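Local coordinates for PelD (Pseudomonas aeruginosa, PDB 4EU0), which binds the second messenger cyclic di-GMP as a membrane-associated effector involved in pellicle formation, at residues A185-Y197 / R258-L272. Residues are numbered along the deposited sequence; the frame is centred on the assembly and turned at random.
Sequences ACLYAFELTDARY and RELESLGVRIRQYEL
Strands 185-192 and 265-272 run antiparallel, their axes 4.6 Å apart at closest approach, with Leu187-Tyr270, Ala189-Arg268 and Glu191-Arg266 as hydrogen-bonded pairs. On the face bearing Tyr188, Phe190 and Ile267, which helix 236-253 covers, Gln269 CG, anti to its own backbone N (chi1 -175°), sits over one face of the Tyr188 ring, 4.1 Å from the centroid in a CH-pi contact, while Ile267 CG2 meets the ring edge. A long, flexible amide suits this place: its aliphatic part covers the aromatic ring, and Gln269 NE2 goes on to bond Gln240, as Tyr188 OH does to the Ser239 carbonyl. Branched, apolar Val265 suits both a strand and a ring edge, its CG1 lying 3.9 Å from Phe190 CD1. Segment 265-272 is the edge strand of the four-stranded antiparallel sheet of the GGDEF-like domain, and 185-192 lies between it and 225-231; the Cys186 side chain is about 7 Å from bound cyclic di-GMP. On the other face, Arg268 grips Glu191 side-on: Arg268 NE and NH2 both donate to Glu191 OE1, with Arg268 NH2 3.2 Å from Glu191 OE1. OE1 lies in the guanidinium plane, and Arg224 holds the buried carboxylate's OE2. Beyond the strands, Gly264 O accepts from both Thr193 N and Thr193 OG1, the latter at 2.7 Å; Gly264 has a positive phi (90°), which glycine adopts readily. Leu263 CD2, a methyl suited to a ring face, sits over the centre of the Tyr197 ring, 3.7 Å from its centroid.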
loop_
_atom_site.group_PDB
_atom_site.type_symbol
_atom_site.label_atom_id
_atom_site.label_comp_id
_atom_site.label_asym_id
_atom_site.label_seq_id
_atom_site.Cartn_x
_atom_site.Cartn_y
_atom_site.Cartn_z
ATOM N N ALA A 185 -4.552 0.584 9.772
ATOM C CA ALA A 185 -4.054 1.828 9.200
ATOM C C ALA A 185 -4.843 2.965 9.821
ATOM O O ALA A 185 -5.931 2.744 10.352
ATOM C CB ALA A 185 -4.224 1.835 7.682
ATOM N N CYS A 186 -4.296 4.179 9.748
ATOM C CA CYS A 186 -4.941 5.348 10.323
ATOM C C CYS A 186 -4.951 6.481 9.313
ATOM O O CYS A 186 -3.948 6.703 8.629
ATOM C CB CYS A 186 -4.170 5.810 11.559
ATOM S SG CYS A 186 -5.085 6.947 12.611
ATOM N N LEU A 187 -6.076 7.184 9.232
ATOM C CA LEU A 187 -6.164 8.444 8.507
ATOM C C LEU A 187 -6.249 9.586 9.507
ATOM O O LEU A 187 -7.108 9.574 10.392
ATOM C CB LEU A 187 -7.430 8.504 7.642
ATOM C CG LEU A 187 -7.420 8.489 6.119
ATOM C CD1 LEU A 187 -8.850 8.782 5.611
ATOM C CD2 LEU A 187 -6.398 9.455 5.505
ATOM N N TYR A 188 -5.367 10.568 9.367
ATOM C CA TYR A 188 -5.505 11.803 10.118
ATOM C C TYR A 188 -5.883 12.926 9.175
ATOM O O TYR A 188 -5.364 13.013 8.060
ATOM C CB TYR A 188 -4.192 12.179 10.798
ATOM C CG TYR A 188 -3.907 11.443 12.091
ATOM C CD1 TYR A 188 -4.507 11.837 13.277
ATOM C CD2 TYR A 188 -2.995 10.382 12.132
ATOM C CE1 TYR A 188 -4.238 11.171 14.484
ATOM C CE2 TYR A 188 -2.716 9.704 13.334
ATOM C CZ TYR A 188 -3.342 10.110 14.498
ATOM O OH TYR A 188 -3.084 9.481 15.689
ATOM N N ALA A 189 -6.772 13.793 9.639
ATOM C CA ALA A 189 -7.055 15.035 8.928
ATOM C C ALA A 189 -6.716 16.175 9.857
ATOM O O ALA A 189 -7.287 16.272 10.947
ATOM C CB ALA A 189 -8.505 15.091 8.526
ATOM N N PHE A 190 -5.787 17.032 9.440
ATOM C CA PHE A 190 -5.452 18.219 10.213
ATOM C C PHE A 190 -6.125 19.415 9.573
ATOM O O PHE A 190 -5.753 19.829 8.475
ATOM C CB PHE A 190 -3.931 18.412 10.298
ATOM C CG PHE A 190 -3.209 17.261 10.937
ATOM C CD1 PHE A 190 -3.065 17.197 12.316
ATOM C CD2 PHE A 190 -2.644 16.250 10.162
ATOM C CE1 PHE A 190 -2.404 16.126 12.927
ATOM C CE2 PHE A 190 -1.961 15.179 10.760
ATOM C CZ PHE A 190 -1.839 15.116 12.138
ATOM N N GLU A 191 -7.151 19.943 10.239
ATOM C CA GLU A 191 -7.867 21.099 9.734
ATOM C C GLU A 191 -7.265 22.348 10.358
ATOM O O GLU A 191 -7.188 22.465 11.576
ATOM C CB GLU A 191 -9.356 20.997 10.063
ATOM C CG GLU A 191 -10.174 22.159 9.510
ATOM C CD GLU A 191 -11.607 22.187 10.016
ATOM O OE1 GLU A 191 -11.956 21.412 10.935
ATOM O OE2 GLU A 191 -12.387 23.008 9.485
ATOM N N LEU A 192 -6.811 23.267 9.511
ATOM C CA LEU A 192 -6.075 24.426 9.992
ATOM C C LEU A 192 -6.990 25.642 10.004
ATOM O O LEU A 192 -7.248 26.257 8.966
ATOM C CB LEU A 192 -4.811 24.650 9.150
ATOM C CG LEU A 192 -3.984 23.379 8.886
ATOM C CD1 LEU A 192 -2.700 23.718 8.125
ATOM C CD2 LEU A 192 -3.655 22.626 10.158
ATOM N N THR A 193 -7.475 25.978 11.195
ATOM C CA THR A 193 -8.566 26.938 11.349
ATOM C C THR A 193 -8.107 28.374 11.559
ATOM O O THR A 193 -8.924 29.297 11.531
ATOM C CB THR A 193 -9.508 26.529 12.503
ATOM O OG1 THR A 193 -8.817 26.640 13.753
ATOM C CG2 THR A 193 -9.985 25.102 12.316
ATOM N N ASP A 194 -6.813 28.560 11.815
ATOM C CA ASP A 194 -6.263 29.896 12.039
ATOM C C ASP A 194 -5.344 30.232 10.873
ATOM O O ASP A 194 -4.253 29.669 10.766
ATOM C CB ASP A 194 -5.487 29.946 13.359
ATOM C CG ASP A 194 -5.075 31.369 13.767
ATOM O OD1 ASP A 194 -4.717 32.214 12.909
ATOM O OD2 ASP A 194 -5.103 31.643 14.977
ATOM N N ALA A 195 -5.792 31.161 10.025
ATOM C CA ALA A 195 -5.092 31.527 8.785
ATOM C C ALA A 195 -3.748 32.233 8.985
ATOM O O ALA A 195 -2.968 32.366 8.031
ATOM C CB ALA A 195 -6.002 32.370 7.892
ATOM N N ARG A 196 -3.483 32.705 10.201
ATOM C CA ARG A 196 -2.186 33.294 10.514
ATOM C C ARG A 196 -1.120 32.211 10.453
ATOM O O ARG A 196 -0.054 32.410 9.869
ATOM C CB ARG A 196 -2.181 33.943 11.901
ATOM C CG ARG A 196 -3.040 35.196 12.004
ATOM C CD ARG A 196 -3.089 35.733 13.434
ATOM N NE ARG A 196 -3.667 34.761 14.362
ATOM C CZ ARG A 196 -3.675 34.884 15.688
ATOM N NH1 ARG A 196 -3.142 35.951 16.279
ATOM N NH2 ARG A 196 -4.221 33.931 16.430
ATOM N N TYR A 197 -1.440 31.058 11.034
ATOM C CA TYR A 197 -0.470 29.990 11.234
ATOM C C TYR A 197 -0.540 28.891 10.185
ATOM O O TYR A 197 0.384 28.080 10.078
ATOM C CB TYR A 197 -0.691 29.369 12.607
ATOM C CG TYR A 197 -0.377 30.289 13.767
ATOM C CD1 TYR A 197 0.928 30.734 14.004
ATOM C CD2 TYR A 197 -1.383 30.698 14.639
ATOM C CE1 TYR A 197 1.219 31.577 15.080
ATOM C CE2 TYR A 197 -1.101 31.534 15.725
ATOM C CZ TYR A 197 0.196 31.963 15.943
ATOM O OH TYR A 197 0.456 32.792 17.017
ATOM N N ARG A 258 3.044 26.803 23.043
ATOM C CA ARG A 258 2.088 26.616 21.981
ATOM C C ARG A 258 1.778 25.131 21.822
ATOM O O ARG A 258 2.670 24.281 21.904
ATOM C CB ARG A 258 2.651 27.158 20.675
ATOM C CG ARG A 258 1.613 27.717 19.754
ATOM C CD ARG A 258 1.613 29.232 19.760
ATOM N NE ARG A 258 0.912 29.808 20.902
ATOM C CZ ARG A 258 0.470 31.063 20.943
ATOM N NH1 ARG A 258 0.641 31.865 19.901
ATOM N NH2 ARG A 258 -0.159 31.513 22.021
ATOM N N GLU A 259 0.508 24.830 21.596
ATOM C CA GLU A 259 0.097 23.478 21.239
ATOM C C GLU A 259 -0.431 23.504 19.821
ATOM O O GLU A 259 -0.767 24.575 19.304
ATOM C CB GLU A 259 -0.970 22.965 22.215
ATOM C CG GLU A 259 -0.559 23.027 23.685
ATOM C CD GLU A 259 0.534 22.031 24.069
ATOM O OE1 GLU A 259 0.817 21.093 23.296
ATOM O OE2 GLU A 259 1.114 22.184 25.158
ATOM N N LEU A 260 -0.483 22.341 19.170
ATOM C CA LEU A 260 -1.081 22.247 17.844
ATOM C C LEU A 260 -2.416 22.980 17.871
ATOM O O LEU A 260 -2.727 23.756 16.980
ATOM C CB LEU A 260 -1.307 20.778 17.444
ATOM C CG LEU A 260 -0.198 19.934 16.806
ATOM C CD1 LEU A 260 0.946 19.677 17.763
ATOM C CD2 LEU A 260 -0.788 18.606 16.369
ATOM N N GLU A 261 -3.185 22.750 18.933
ATOM C CA GLU A 261 -4.553 23.253 19.002
ATOM C C GLU A 261 -4.630 24.784 19.142
ATOM O O GLU A 261 -5.536 25.416 18.597
ATOM C CB GLU A 261 -5.333 22.540 20.105
ATOM C CG GLU A 261 -5.633 21.062 19.792
ATOM C CD GLU A 261 -4.548 20.092 20.266
ATOM O OE1 GLU A 261 -3.455 20.531 20.679
ATOM O OE2 GLU A 261 -4.794 18.868 20.231
ATOM N N SER A 262 -3.656 25.377 19.826
ATOM C CA SER A 262 -3.629 26.837 19.967
ATOM C C SER A 262 -3.117 27.540 18.702
ATOM O O SER A 262 -3.204 28.766 18.586
ATOM C CB SER A 262 -2.855 27.262 21.229
ATOM O OG SER A 262 -1.460 27.059 21.083
ATOM N N LEU A 263 -2.587 26.766 17.754
ATOM C CA LEU A 263 -2.217 27.289 16.433
ATOM C C LEU A 263 -3.379 27.116 15.446
ATOM O O LEU A 263 -3.236 27.355 14.242
ATOM C CB LEU A 263 -0.972 26.563 15.902
ATOM C CG LEU A 263 0.318 26.670 16.710
ATOM C CD1 LEU A 263 1.217 25.465 16.451
ATOM C CD2 LEU A 263 1.048 27.959 16.364
ATOM N N GLY A 264 -4.526 26.679 15.959
ATOM C CA GLY A 264 -5.713 26.478 15.127
ATOM C C GLY A 264 -5.881 25.093 14.516
ATOM O O GLY A 264 -6.757 24.893 13.682
ATOM N N VAL A 265 -5.052 24.136 14.922
ATOM C CA VAL A 265 -5.125 22.798 14.345
ATOM C C VAL A 265 -6.250 22.010 15.018
ATOM O O VAL A 265 -6.244 21.837 16.238
ATOM C CB VAL A 265 -3.780 22.034 14.463
ATOM C CG1 VAL A 265 -3.861 20.682 13.770
ATOM C CG2 VAL A 265 -2.624 22.849 13.862
ATOM N N ARG A 266 -7.213 21.560 14.216
ATOM C CA ARG A 266 -8.264 20.634 14.664
ATOM C C ARG A 266 -7.895 19.247 14.143
ATOM O O ARG A 266 -7.788 19.056 12.934
ATOM C CB ARG A 266 -9.632 21.045 14.104
ATOM C CG ARG A 266 -10.307 22.214 14.814
ATOM C CD ARG A 266 -11.828 22.018 14.851
ATOM N NE ARG A 266 -12.175 20.674 15.317
ATOM C CZ ARG A 266 -12.776 20.389 16.471
ATOM N NH1 ARG A 266 -13.142 21.359 17.303
ATOM N NH2 ARG A 266 -13.025 19.122 16.785
ATOM N N ILE A 267 -7.666 18.294 15.047
ATOM C CA ILE A 267 -7.271 16.931 14.654
ATOM C C ILE A 267 -8.488 16.009 14.574
ATOM O O ILE A 267 -9.282 15.938 15.505
ATOM C CB ILE A 267 -6.273 16.307 15.669
ATOM C CG1 ILE A 267 -5.046 17.206 15.859
ATOM C CG2 ILE A 267 -5.853 14.891 15.232
ATOM C CD1 ILE A 267 -4.351 16.973 17.207
ATOM N N ARG A 268 -8.617 15.312 13.450
ATOM C CA ARG A 268 -9.666 14.330 13.259
ATOM C C ARG A 268 -8.983 13.052 12.823
ATOM O O ARG A 268 -8.114 13.075 11.965
ATOM C CB ARG A 268 -10.654 14.804 12.183
ATOM C CG ARG A 268 -11.416 16.091 12.523
ATOM C CD ARG A 268 -11.664 16.927 11.241
ATOM N NE ARG A 268 -12.346 18.212 11.473
ATOM C CZ ARG A 268 -13.553 18.317 12.023
ATOM N NH1 ARG A 268 -14.190 17.227 12.411
ATOM N NH2 ARG A 268 -14.123 19.505 12.201
ATOM N N GLN A 269 -9.360 11.939 13.437
ATOM C CA GLN A 269 -8.699 10.659 13.202
ATOM C C GLN A 269 -9.724 9.624 12.773
ATOM O O GLN A 269 -10.838 9.595 13.293
ATOM C CB GLN A 269 -7.994 10.216 14.490
ATOM C CG GLN A 269 -7.166 8.952 14.388
ATOM C CD GLN A 269 -6.483 8.575 15.706
ATOM O OE1 GLN A 269 -6.345 9.389 16.617
ATOM N NE2 GLN A 269 -6.035 7.334 15.791
ATOM N N TYR A 270 -9.345 8.788 11.812
ATOM C CA TYR A 270 -10.179 7.686 11.361
ATOM C C TYR A 270 -9.335 6.418 11.307
ATOM O O TYR A 270 -8.396 6.325 10.516
ATOM C CB TYR A 270 -10.770 8.007 9.983
ATOM C CG TYR A 270 -11.692 6.943 9.435
ATOM C CD1 TYR A 270 -13.065 7.000 9.662
ATOM C CD2 TYR A 270 -11.189 5.882 8.688
ATOM C CE1 TYR A 270 -13.914 6.030 9.155
ATOM C CE2 TYR A 270 -12.032 4.898 8.176
ATOM C CZ TYR A 270 -13.390 4.981 8.422
ATOM O OH TYR A 270 -14.233 4.013 7.925
ATOM N N GLU A 271 -9.672 5.435 12.142
ATOM C CA GLU A 271 -8.942 4.161 12.127
ATOM C C GLU A 271 -9.612 3.209 11.155
ATOM O O GLU A 271 -10.811 2.936 11.271
ATOM C CB GLU A 271 -8.887 3.532 13.522
ATOM C CG GLU A 271 -7.878 4.174 14.471
ATOM C CD GLU A 271 -7.600 3.312 15.693
ATOM O OE1 GLU A 271 -8.021 2.137 15.700
ATOM O OE2 GLU A 271 -6.956 3.799 16.646
ATOM N N LEU A 272 -8.844 2.716 10.185
ATOM C CA LEU A 272 -9.381 1.804 9.178
ATOM C C LEU A 272 -9.617 0.456 9.835
ATOM O O LEU A 272 -8.759 -0.043 10.561
ATOM C CB LEU A 272 -8.426 1.669 7.982
ATOM C CG LEU A 272 -8.451 2.772 6.916
ATOM C CD1 LEU A 272 -7.861 4.097 7.414
ATOM C CD2 LEU A 272 -7.706 2.316 5.671
HETATM O O HOH W 1 -6.754 0.331 12.215
HETATM O O HOH W 2 -4.280 26.916 11.675
HETATM O O HOH W 3 -5.144 30.006 17.110
#